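Local coordinates for protein dTDP-glucose 4,6-dehydratase (Klebsiella pneumoniae, PDB 5U4Q) that binds NAD in a Rossmann-fold domain and probably dehydrates a nucleotide-activated sugar such as dTDP-glucose, at residues Ser131-Asn136 with Gly178-Thr183; Asp148-Val151 with Ala155-Lys158. All blocks are in the same frame, centred on the assembly; numbering follows the deposited sequence.

In the fold
After strand 123-129 of the parallel Rossmann sheet the chain enters residues 131-136, runs on through 148-151, climbs into helix 153-172 with 155-158 in its first turns, and returns to the sheet as strand 176-185, which carries 178-183. Contact 1 joins the start of this excursion to the returning strand; contact 2 closes a much shorter loop nested inside it, folding the approach to the helix back on its first turns. The two meet directly, Leu135 with His149 through the backbone and Ser131 and Val132 against Ala155. Together they tie loop, helix and strand beside the nicotinamide end of NAD, and both reach the second subunit.

Contact 1. Residues Ser131-Asn136 with Gly178-Thr183; sequences SVYGLN and GLRFFT. With NAD (nicotinamide-adenine-dinucleotide), chain C.
The guanidinium of Arg180 receives CG2 of Val132 over one face and the phenol oxygen of Tyr133 at its edge, and the Tyr133 ring stands almost upright to it, the two planes 86° apart. In the Rossmann fold, the short 3-10 turn after strand 123-129 packs here against the neighbouring parallel strand 176-185, on the side of the strand turned from the nicotinamide. Arg180 is stretched out from CG to NE, which brings its charged end to the turn. There NH1 donates to Tyr133 OH at 3.0 Å, the oxygen lying only 2° from the guanidinium plane, although the N-H...O angle of 149° leaves the bond somewhat bent. Val132 CG2 packs over the guanidinium face, 3.5 Å from Arg180 NE.

Partners beyond the two segments complete this buried polar group: Glu162 of helix 153-172 forms a salt bridge with Arg180 NH2, and Asn262 OD1 is hydrogen-bonded to Tyr133 OH. The carboxylate probably balances the arginine's charge, while Phe141 stacks on the Tyr133 ring.

At the ring's own edge, in its plane, lies ND2 of Asn136, brought back by the type II' turn Tyr133-Asn136, with Gly134 at positive phi and a backbone bond of 2.9 Å from Asn136 N to Tyr133 O. Phe182 reaches the tyrosine from the strand side, its CZ 4.1 Å from Tyr133 CE2, the two side chains crossing roughly at right angles.

Arg180 and Phe181 extend to different sides of the strand, so the residue after the arginine serves the cofactor. Phe181 CB rests 3.3 Å from C5N of the nicotinamide, and the carbonyl oxygen of Phe182 comes within 3.0 Å of NAD C4N, the ring carbon that accepts hydride.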
ATOM      1  N   SER A 131      -1.250 -11.165  -7.378  1.00 17.28           N
ATOM      2  CA  SER A 131      -2.293 -10.188  -7.677  1.00 18.36           C
ATOM      3  C   SER A 131      -1.723  -8.775  -7.928  1.00 16.65           C
ATOM      4  O   SER A 131      -2.404  -7.925  -8.531  1.00 17.84           O
ATOM      5  CB  SER A 131      -3.350 -10.161  -6.566  1.00 19.96           C
ATOM      6  OG  SER A 131      -2.786  -9.681  -5.345  1.00 19.10           O
ATOM      7  N   VAL A 132      -0.498  -8.492  -7.483  1.00 15.95           N
ATOM      8  CA  VAL A 132       0.091  -7.158  -7.715  1.00 17.78           C
ATOM      9  C   VAL A 132       0.226  -6.856  -9.209  1.00 18.79           C
ATOM     10  O   VAL A 132       0.294  -5.688  -9.583  1.00 20.40           O
ATOM     11  CB  VAL A 132       1.444  -6.924  -7.007  1.00 18.22           C
ATOM     12  CG1 VAL A 132       1.281  -7.064  -5.498  1.00 18.07           C
ATOM     13  CG2 VAL A 132       2.547  -7.843  -7.537  1.00 18.15           C
ATOM     14  N   TYR A 133       0.248  -7.901 -10.035  1.00 19.02           N
ATOM     15  CA  TYR A 133       0.381  -7.715 -11.507  1.00 20.06           C
ATOM     16  C   TYR A 133      -0.825  -6.996 -12.085  1.00 21.68           C
ATOM     17  O   TYR A 133      -0.729  -6.428 -13.151  1.00 22.47           O
ATOM     18  CB  TYR A 133       0.748  -9.037 -12.229  1.00 19.68           C
ATOM     19  CG  TYR A 133       2.166  -9.478 -11.838  1.00 17.61           C
ATOM     20  CD1 TYR A 133       3.265  -8.736 -12.233  1.00 17.55           C
ATOM     21  CD2 TYR A 133       2.393 -10.615 -11.043  1.00 17.60           C
ATOM     22  CE1 TYR A 133       4.532  -9.085 -11.885  1.00 16.51           C
ATOM     23  CE2 TYR A 133       3.676 -10.985 -10.681  1.00 17.05           C
ATOM     24  CZ  TYR A 133       4.742 -10.223 -11.091  1.00 16.01           C
ATOM     25  OH  TYR A 133       6.022 -10.535 -10.739  1.00 16.19           O
ATOM     26  N   GLY A 134      -1.946  -7.006 -11.362  1.00 23.16           N
ATOM     27  CA  GLY A 134      -3.117  -6.186 -11.724  1.00 21.55           C
ATOM     28  C   GLY A 134      -3.542  -6.226 -13.179  1.00 21.97           C
ATOM     29  O   GLY A 134      -3.829  -7.280 -13.696  1.00 22.71           O
ATOM     30  N   LEU A 135      -3.569  -5.057 -13.809  1.00 22.79           N
ATOM     31  CA  LEU A 135      -4.023  -4.934 -15.208  1.00 22.93           C
ATOM     32  C   LEU A 135      -2.979  -5.368 -16.226  1.00 22.73           C
ATOM     33  O   LEU A 135      -3.266  -5.351 -17.431  1.00 24.55           O
ATOM     34  CB  LEU A 135      -4.439  -3.491 -15.491  1.00 23.09           C
ATOM     35  CG  LEU A 135      -5.711  -2.957 -14.802  1.00 23.91           C
ATOM     36  CD1 LEU A 135      -5.847  -1.463 -15.052  1.00 25.74           C
ATOM     37  CD2 LEU A 135      -6.938  -3.709 -15.277  1.00 26.18           C
ATOM     38  N   ASN A 136      -1.774  -5.733 -15.780  1.00 22.49           N
ATOM     39  CA  ASN A 136      -0.720  -6.159 -16.711  1.00 22.09           C
ATOM     40  C   ASN A 136      -1.182  -7.301 -17.613  1.00 24.18           C
ATOM     41  O   ASN A 136      -1.894  -8.205 -17.171  1.00 23.77           O
ATOM     42  CB  ASN A 136       0.533  -6.670 -15.989  1.00 22.33           C
ATOM     43  CG  ASN A 136       1.262  -5.599 -15.199  1.00 22.68           C
ATOM     44  OD1 ASN A 136       0.718  -4.528 -14.888  1.00 25.04           O
ATOM     45  ND2 ASN A 136       2.496  -5.910 -14.824  1.00 21.03           N
ATOM     46  N   GLY A 178      10.507 -10.245  -0.284  1.00 13.00           N
ATOM     47  CA  GLY A 178       9.104 -10.503  -0.531  1.00 12.99           C
ATOM     48  C   GLY A 178       8.928 -11.609  -1.557  1.00 13.42           C
ATOM     49  O   GLY A 178       9.690 -11.719  -2.514  1.00 14.57           O
ATOM     50  N   LEU A 179       7.918 -12.432  -1.357  1.00 11.97           N
ATOM     51  CA  LEU A 179       7.651 -13.571  -2.250  1.00 13.07           C
ATOM     52  C   LEU A 179       6.251 -13.456  -2.828  1.00 12.72           C
ATOM     53  O   LEU A 179       5.271 -13.485  -2.086  1.00 13.56           O
ATOM     54  CB  LEU A 179       7.785 -14.870  -1.479  1.00 14.32           C
ATOM     55  CG  LEU A 179       9.160 -15.165  -0.901  1.00 14.36           C
ATOM     56  CD1 LEU A 179       9.119 -16.411  -0.036  1.00 15.88           C
ATOM     57  CD2 LEU A 179      10.211 -15.314  -1.984  1.00 15.46           C
ATOM     58  N   ARG A 180       6.150 -13.265  -4.141  1.00 12.36           N
ATOM     59  CA  ARG A 180       4.891 -13.148  -4.847  1.00 13.70           C
ATOM     60  C   ARG A 180       4.372 -14.538  -5.150  1.00 14.03           C
ATOM     61  O   ARG A 180       4.790 -15.180  -6.115  1.00 14.50           O
ATOM     62  CB  ARG A 180       5.017 -12.313  -6.137  1.00 13.70           C
ATOM     63  CG  ARG A 180       5.290 -10.851  -5.865  1.00 13.52           C
ATOM     64  CD  ARG A 180       5.547 -10.068  -7.148  1.00 14.08           C
ATOM     65  NE  ARG A 180       5.885  -8.676  -6.844  1.00 15.30           N
ATOM     66  CZ  ARG A 180       6.311  -7.804  -7.755  1.00 15.92           C
ATOM     67  NH1 ARG A 180       6.462  -8.185  -9.006  1.00 16.98           N
ATOM     68  NH2 ARG A 180       6.604  -6.564  -7.409  1.00 15.94           N
ATOM     69  N   PHE A 181       3.483 -15.006  -4.268  1.00 15.80           N
ATOM     70  CA  PHE A 181       2.863 -16.319  -4.393  1.00 15.09           C
ATOM     71  C   PHE A 181       1.757 -16.296  -5.449  1.00 15.16           C
ATOM     72  O   PHE A 181       1.075 -15.294  -5.652  1.00 16.22           O
ATOM     73  CB  PHE A 181       2.241 -16.731  -3.063  1.00 16.32           C
ATOM     74  CG  PHE A 181       3.246 -17.113  -1.993  1.00 16.95           C
ATOM     75  CD1 PHE A 181       3.818 -18.380  -1.965  1.00 19.24           C
ATOM     76  CD2 PHE A 181       3.615 -16.214  -1.012  1.00 17.34           C
ATOM     77  CE1 PHE A 181       4.732 -18.729  -0.975  1.00 19.56           C
ATOM     78  CE2 PHE A 181       4.508 -16.560  -0.017  1.00 17.36           C
ATOM     79  CZ  PHE A 181       5.087 -17.816   0.003  1.00 16.92           C
ATOM     80  N   PHE A 182       1.592 -17.430  -6.123  1.00 15.70           N
ATOM     81  CA  PHE A 182       0.539 -17.637  -7.112  1.00 16.63           C
ATOM     82  C   PHE A 182      -0.541 -18.499  -6.420  1.00 17.69           C
ATOM     83  O   PHE A 182      -1.284 -17.968  -5.598  1.00 20.98           O
ATOM     84  CB  PHE A 182       1.177 -18.191  -8.400  1.00 16.69           C
ATOM     85  CG  PHE A 182       1.893 -17.118  -9.183  1.00 17.31           C
ATOM     86  CD1 PHE A 182       3.064 -16.544  -8.702  1.00 17.45           C
ATOM     87  CD2 PHE A 182       1.332 -16.621 -10.366  1.00 17.84           C
ATOM     88  CE1 PHE A 182       3.682 -15.518  -9.395  1.00 18.44           C
ATOM     89  CE2 PHE A 182       1.942 -15.603 -11.071  1.00 18.99           C
ATOM     90  CZ  PHE A 182       3.113 -15.036 -10.578  1.00 18.86           C
ATOM     91  N   THR A 183      -0.641 -19.783  -6.718  1.00 15.62           N
ATOM     92  CA  THR A 183      -1.538 -20.660  -5.967  1.00 16.20           C
ATOM     93  C   THR A 183      -0.731 -21.839  -5.416  1.00 14.36           C
ATOM     94  O   THR A 183       0.068 -22.450  -6.117  1.00 14.76           O
ATOM     95  CB  THR A 183      -2.666 -21.140  -6.874  1.00 18.11           C
ATOM     96  OG1 THR A 183      -3.408 -19.991  -7.314  1.00 22.31           O
ATOM     97  CG2 THR A 183      -3.604 -22.107  -6.150  1.00 18.71           C
TER
HETATM   98  PA  NAD C 401      -4.311 -19.050   5.622  1.00 17.91           P
HETATM   99  O1A NAD C 401      -4.447 -20.521   5.708  1.00 16.08           O
HETATM  100  O2A NAD C 401      -5.528 -18.152   5.715  1.00 17.99           O
HETATM  101  O5B NAD C 401      -3.217 -18.604   6.726  1.00 17.16           O
HETATM  102  C5B NAD C 401      -3.043 -17.274   7.198  1.00 16.57           C
HETATM  103  C4B NAD C 401      -3.154 -17.297   8.714  1.00 16.61           C
HETATM  104  O4B NAD C 401      -3.029 -15.919   9.111  1.00 16.29           O
HETATM  105  C3B NAD C 401      -4.492 -17.816   9.222  1.00 16.36           C
HETATM  106  O3B NAD C 401      -4.400 -18.991  10.043  1.00 17.59           O
HETATM  107  C2B NAD C 401      -5.068 -16.604   9.955  1.00 16.36           C
HETATM  108  O2B NAD C 401      -5.794 -16.954  11.149  1.00 17.62           O
HETATM  109  C1B NAD C 401      -3.861 -15.707  10.223  1.00 16.37           C
HETATM  110  N9A NAD C 401      -4.203 -14.280  10.340  1.00 16.30           N
HETATM  111  C8A NAD C 401      -4.940 -13.545   9.476  1.00 16.67           C
HETATM  112  N7A NAD C 401      -5.066 -12.292   9.921  1.00 18.80           N
HETATM  113  C5A NAD C 401      -4.386 -12.210  11.076  1.00 15.92           C
HETATM  114  C6A NAD C 401      -4.158 -11.155  12.085  1.00 16.15           C
HETATM  115  N6A NAD C 401      -4.642  -9.929  11.942  1.00 19.08           N
HETATM  116  N1A NAD C 401      -3.420 -11.496  13.142  1.00 16.71           N
HETATM  117  C2A NAD C 401      -2.918 -12.725  13.334  1.00 16.58           C
HETATM  118  N3A NAD C 401      -3.110 -13.744  12.472  1.00 16.60           N
HETATM  119  C4A NAD C 401      -3.836 -13.516  11.345  1.00 16.64           C
HETATM  120  O3  NAD C 401      -3.614 -18.599   4.239  1.00 17.61           O
HETATM  121  PN  NAD C 401      -2.250 -19.125   3.565  1.00 17.13           P
HETATM  122  O1N NAD C 401      -1.461 -19.988   4.460  1.00 16.23           O
HETATM  123  O2N NAD C 401      -2.679 -19.563   2.166  1.00 20.10           O
HETATM  124  O5D NAD C 401      -1.525 -17.717   3.386  1.00 21.16           O
HETATM  125  C5D NAD C 401      -0.240 -17.379   3.901  1.00 18.28           C
HETATM  126  C4D NAD C 401       0.195 -16.115   3.176  1.00 17.32           C
HETATM  127  O4D NAD C 401       0.493 -16.425   1.796  1.00 18.57           O
HETATM  128  C3D NAD C 401      -0.784 -14.948   3.129  1.00 17.87           C
HETATM  129  O3D NAD C 401      -0.036 -13.743   3.309  1.00 18.04           O
HETATM  130  C2D NAD C 401      -1.332 -14.957   1.722  1.00 18.27           C
HETATM  131  O2D NAD C 401      -1.709 -13.649   1.243  1.00 22.06           O
HETATM  132  C1D NAD C 401      -0.175 -15.521   0.923  1.00 18.44           C
HETATM  133  N1N NAD C 401      -0.618 -16.245  -0.284  1.00 19.57           N
HETATM  134  C2N NAD C 401      -1.079 -17.517  -0.252  1.00 19.57           C
HETATM  135  C3N NAD C 401      -1.491 -18.177  -1.423  1.00 20.79           C
HETATM  136  C7N NAD C 401      -2.026 -19.615  -1.468  1.00 23.23           C
HETATM  137  O7N NAD C 401      -2.204 -20.164  -2.565  1.00 24.20           O
HETATM  138  N7N NAD C 401      -2.358 -20.311  -0.368  1.00 22.97           N
HETATM  139  C4N NAD C 401      -1.452 -17.493  -2.617  1.00 19.67           C
HETATM  140  C5N NAD C 401      -0.990 -16.185  -2.634  1.00 20.64           C
HETATM  141  C6N NAD C 401      -0.596 -15.562  -1.455  1.00 19.86           C

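Contact 2. Residues Asp148-Val151 with Ala155-Lys158; sequences DHPV and AATK. With NAD (nicotinamide-adenine-dinucleotide), chain C.
In this short-chain dehydrogenase/reductase-type Rossmann domain, the first turns of helix 153-172 carry the family's YxxxK motif, Tyr154 to Lys158, and the loop entering the helix folds back on them through Pro150. The proline ring supplies the apolar surface: its CB lies 3.8 Å from Ala155 CB, and its CG 4.0 Å from Ala156 CB. The CB atom is also 3.8 Å from the backbone N of Ala156, so the ring bears on the helix backbone as well as on the two methyl groups. No hydrogen bond joins the two segments.

Across the dimer interface, His166 of the second subunit is hydrogen-bonded through ND1 to Pro150 O, and Thr167 of that subunit packs on both Pro150 and Ala156.

Lys158 leaves the same helix for the cofactor. A bend at chi2 (-57°) precedes the extended outer part of its chain, whose NZ donates to O3D of the nicotinamide ribose at 3.0 Å. Ala127 O is a second partner of this nitrogen. The chemistry is thus divided along one helical turn: the two alanine methyls meet the proline through apolar contacts, while NZ of Lys158 links the ribose hydroxyl O3D to strand 123-129.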
ATOM      1  N   ASP A 148       1.795  -1.095 -10.674  1.00 21.07           N
ATOM      2  CA  ASP A 148       1.146   0.164 -10.281  1.00 24.25           C
ATOM      3  C   ASP A 148      -0.365   0.194 -10.418  1.00 22.84           C
ATOM      4  O   ASP A 148      -0.989   1.202 -10.041  1.00 24.17           O
ATOM      5  CB  ASP A 148       1.632   1.257 -11.257  1.00 25.37           C
ATOM      6  CG  ASP A 148       3.069   1.556 -11.110  1.00 30.98           C
ATOM      7  OD1 ASP A 148       3.451   1.945  -9.992  1.00 38.03           O
ATOM      8  OD2 ASP A 148       3.808   1.447 -12.116  1.00 33.80           O
ATOM      9  N   HIS A 149      -0.942  -0.860 -10.965  1.00 20.13           N
ATOM     10  CA  HIS A 149      -2.366  -0.843 -11.319  1.00 23.85           C
ATOM     11  C   HIS A 149      -3.120  -2.013 -10.756  1.00 21.12           C
ATOM     12  O   HIS A 149      -3.664  -2.830 -11.485  1.00 20.20           O
ATOM     13  CB  HIS A 149      -2.499  -0.817 -12.854  1.00 25.18           C
ATOM     14  CG  HIS A 149      -1.918   0.397 -13.478  1.00 27.69           C
ATOM     15  ND1 HIS A 149      -0.645   0.418 -14.008  1.00 32.45           N
ATOM     16  CD2 HIS A 149      -2.432   1.636 -13.674  1.00 27.75           C
ATOM     17  CE1 HIS A 149      -0.393   1.626 -14.481  1.00 34.11           C
ATOM     18  NE2 HIS A 149      -1.461   2.384 -14.289  1.00 31.50           N
ATOM     19  N   PRO A 150      -3.159  -2.114  -9.415  1.00 19.94           N
ATOM     20  CA  PRO A 150      -3.874  -3.218  -8.818  1.00 19.57           C
ATOM     21  C   PRO A 150      -5.378  -3.154  -9.062  1.00 18.77           C
ATOM     22  O   PRO A 150      -5.949  -2.060  -9.156  1.00 21.11           O
ATOM     23  CB  PRO A 150      -3.558  -3.061  -7.306  1.00 18.94           C
ATOM     24  CG  PRO A 150      -3.308  -1.613  -7.150  1.00 19.77           C
ATOM     25  CD  PRO A 150      -2.600  -1.201  -8.407  1.00 21.36           C
ATOM     26  N   VAL A 151      -5.990  -4.320  -9.176  1.00 18.61           N
ATOM     27  CA  VAL A 151      -7.437  -4.407  -9.361  1.00 19.74           C
ATOM     28  C   VAL A 151      -8.204  -4.885  -8.140  1.00 19.76           C
ATOM     29  O   VAL A 151      -9.408  -5.067  -8.215  1.00 21.18           O
ATOM     30  CB  VAL A 151      -7.797  -5.214 -10.623  1.00 21.74           C
ATOM     31  CG1 VAL A 151      -7.176  -4.542 -11.845  1.00 24.47           C
ATOM     32  CG2 VAL A 151      -7.396  -6.665 -10.504  1.00 22.90           C
ATOM     33  N   ALA A 155      -4.548  -6.874  -3.479  1.00 16.12           N
ATOM     34  CA  ALA A 155      -3.349  -6.611  -4.286  1.00 15.84           C
ATOM     35  C   ALA A 155      -2.669  -5.291  -3.871  1.00 15.44           C
ATOM     36  O   ALA A 155      -1.444  -5.204  -3.738  1.00 15.48           O
ATOM     37  CB  ALA A 155      -3.700  -6.566  -5.777  1.00 18.12           C
ATOM     38  N   ALA A 156      -3.459  -4.235  -3.729  1.00 14.01           N
ATOM     39  CA  ALA A 156      -2.907  -2.946  -3.327  1.00 14.43           C
ATOM     40  C   ALA A 156      -2.187  -3.060  -1.984  1.00 14.59           C
ATOM     41  O   ALA A 156      -1.145  -2.442  -1.807  1.00 15.50           O
ATOM     42  CB  ALA A 156      -3.976  -1.896  -3.251  1.00 14.70           C
ATOM     43  N   THR A 157      -2.749  -3.822  -1.047  1.00 15.30           N
ATOM     44  CA  THR A 157      -2.082  -3.955   0.262  1.00 15.23           C
ATOM     45  C   THR A 157      -0.766  -4.727   0.153  1.00 14.70           C
ATOM     46  O   THR A 157       0.187  -4.415   0.873  1.00 14.63           O
ATOM     47  CB  THR A 157      -2.973  -4.554   1.395  1.00 14.92           C
ATOM     48  OG1 THR A 157      -3.267  -5.918   1.155  1.00 16.77           O
ATOM     49  CG2 THR A 157      -4.253  -3.724   1.610  1.00 16.83           C
ATOM     50  N   LYS A 158      -0.715  -5.730  -0.717  1.00 13.79           N
ATOM     51  CA  LYS A 158       0.522  -6.477  -0.903  1.00 13.86           C
ATOM     52  C   LYS A 158       1.618  -5.617  -1.533  1.00 13.87           C
ATOM     53  O   LYS A 158       2.799  -5.682  -1.124  1.00 13.71           O
ATOM     54  CB  LYS A 158       0.279  -7.794  -1.649  1.00 14.41           C
ATOM     55  CG  LYS A 158      -0.559  -8.815  -0.865  1.00 15.26           C
ATOM     56  CD  LYS A 158       0.052  -9.166   0.502  1.00 15.61           C
ATOM     57  CE  LYS A 158      -0.466 -10.505   1.032  1.00 16.39           C
ATOM     58  NZ  LYS A 158       0.214 -10.918   2.322  1.00 16.73           N
TER
HETATM   59  PA  NAD C 401      -4.311 -19.050   5.622  1.00 17.91           P
HETATM   60  O1A NAD C 401      -4.447 -20.521   5.708  1.00 16.08           O
HETATM   61  O2A NAD C 401      -5.528 -18.152   5.715  1.00 17.99           O
HETATM   62  O5B NAD C 401      -3.217 -18.604   6.726  1.00 17.16           O
HETATM   63  C5B NAD C 401      -3.043 -17.274   7.198  1.00 16.57           C
HETATM   64  C4B NAD C 401      -3.154 -17.297   8.714  1.00 16.61           C
HETATM   65  O4B NAD C 401      -3.029 -15.919   9.111  1.00 16.29           O
HETATM   66  C3B NAD C 401      -4.492 -17.816   9.222  1.00 16.36           C
HETATM   67  O3B NAD C 401      -4.400 -18.991  10.043  1.00 17.59           O
HETATM   68  C2B NAD C 401      -5.068 -16.604   9.955  1.00 16.36           C
HETATM   69  O2B NAD C 401      -5.794 -16.954  11.149  1.00 17.62           O
HETATM   70  C1B NAD C 401      -3.861 -15.707  10.223  1.00 16.37           C
HETATM   71  N9A NAD C 401      -4.203 -14.280  10.340  1.00 16.30           N
HETATM   72  C8A NAD C 401      -4.940 -13.545   9.476  1.00 16.67           C
HETATM   73  N7A NAD C 401      -5.066 -12.292   9.921  1.00 18.80           N
HETATM   74  C5A NAD C 401      -4.386 -12.210  11.076  1.00 15.92           C
HETATM   75  C6A NAD C 401      -4.158 -11.155  12.085  1.00 16.15           C
HETATM   76  N6A NAD C 401      -4.642  -9.929  11.942  1.00 19.08           N
HETATM   77  N1A NAD C 401      -3.420 -11.496  13.142  1.00 16.71           N
HETATM   78  C2A NAD C 401      -2.918 -12.725  13.334  1.00 16.58           C
HETATM   79  N3A NAD C 401      -3.110 -13.744  12.472  1.00 16.60           N
HETATM   80  C4A NAD C 401      -3.836 -13.516  11.345  1.00 16.64           C
HETATM   81  O3  NAD C 401      -3.614 -18.599   4.239  1.00 17.61           O
HETATM   82  PN  NAD C 401      -2.250 -19.125   3.565  1.00 17.13           P
HETATM   83  O1N NAD C 401      -1.461 -19.988   4.460  1.00 16.23           O
HETATM   84  O2N NAD C 401      -2.679 -19.563   2.166  1.00 20.10           O
HETATM   85  O5D NAD C 401      -1.525 -17.717   3.386  1.00 21.16           O
HETATM   86  C5D NAD C 401      -0.240 -17.379   3.901  1.00 18.28           C
HETATM   87  C4D NAD C 401       0.195 -16.115   3.176  1.00 17.32           C
HETATM   88  O4D NAD C 401       0.493 -16.425   1.796  1.00 18.57           O
HETATM   89  C3D NAD C 401      -0.784 -14.948   3.129  1.00 17.87           C
HETATM   90  O3D NAD C 401      -0.036 -13.743   3.309  1.00 18.04           O
HETATM   91  C2D NAD C 401      -1.332 -14.957   1.722  1.00 18.27           C
HETATM   92  O2D NAD C 401      -1.709 -13.649   1.243  1.00 22.06           O
HETATM   93  C1D NAD C 401      -0.175 -15.521   0.923  1.00 18.44           C
HETATM   94  N1N NAD C 401      -0.618 -16.245  -0.284  1.00 19.57           N
HETATM   95  C2N NAD C 401      -1.079 -17.517  -0.252  1.00 19.57           C
HETATM   96  C3N NAD C 401      -1.491 -18.177  -1.423  1.00 20.79           C
HETATM   97  C7N NAD C 401      -2.026 -19.615  -1.468  1.00 23.23           C
HETATM   98  O7N NAD C 401      -2.204 -20.164  -2.565  1.00 24.20           O
HETATM   99  N7N NAD C 401      -2.358 -20.311  -0.368  1.00 22.97           N
HETATM  100  C4N NAD C 401      -1.452 -17.493  -2.617  1.00 19.67           C
HETATM  101  C5N NAD C 401      -0.990 -16.185  -2.634  1.00 20.64           C
HETATM  102  C6N NAD C 401      -0.596 -15.562  -1.455  1.00 19.86           C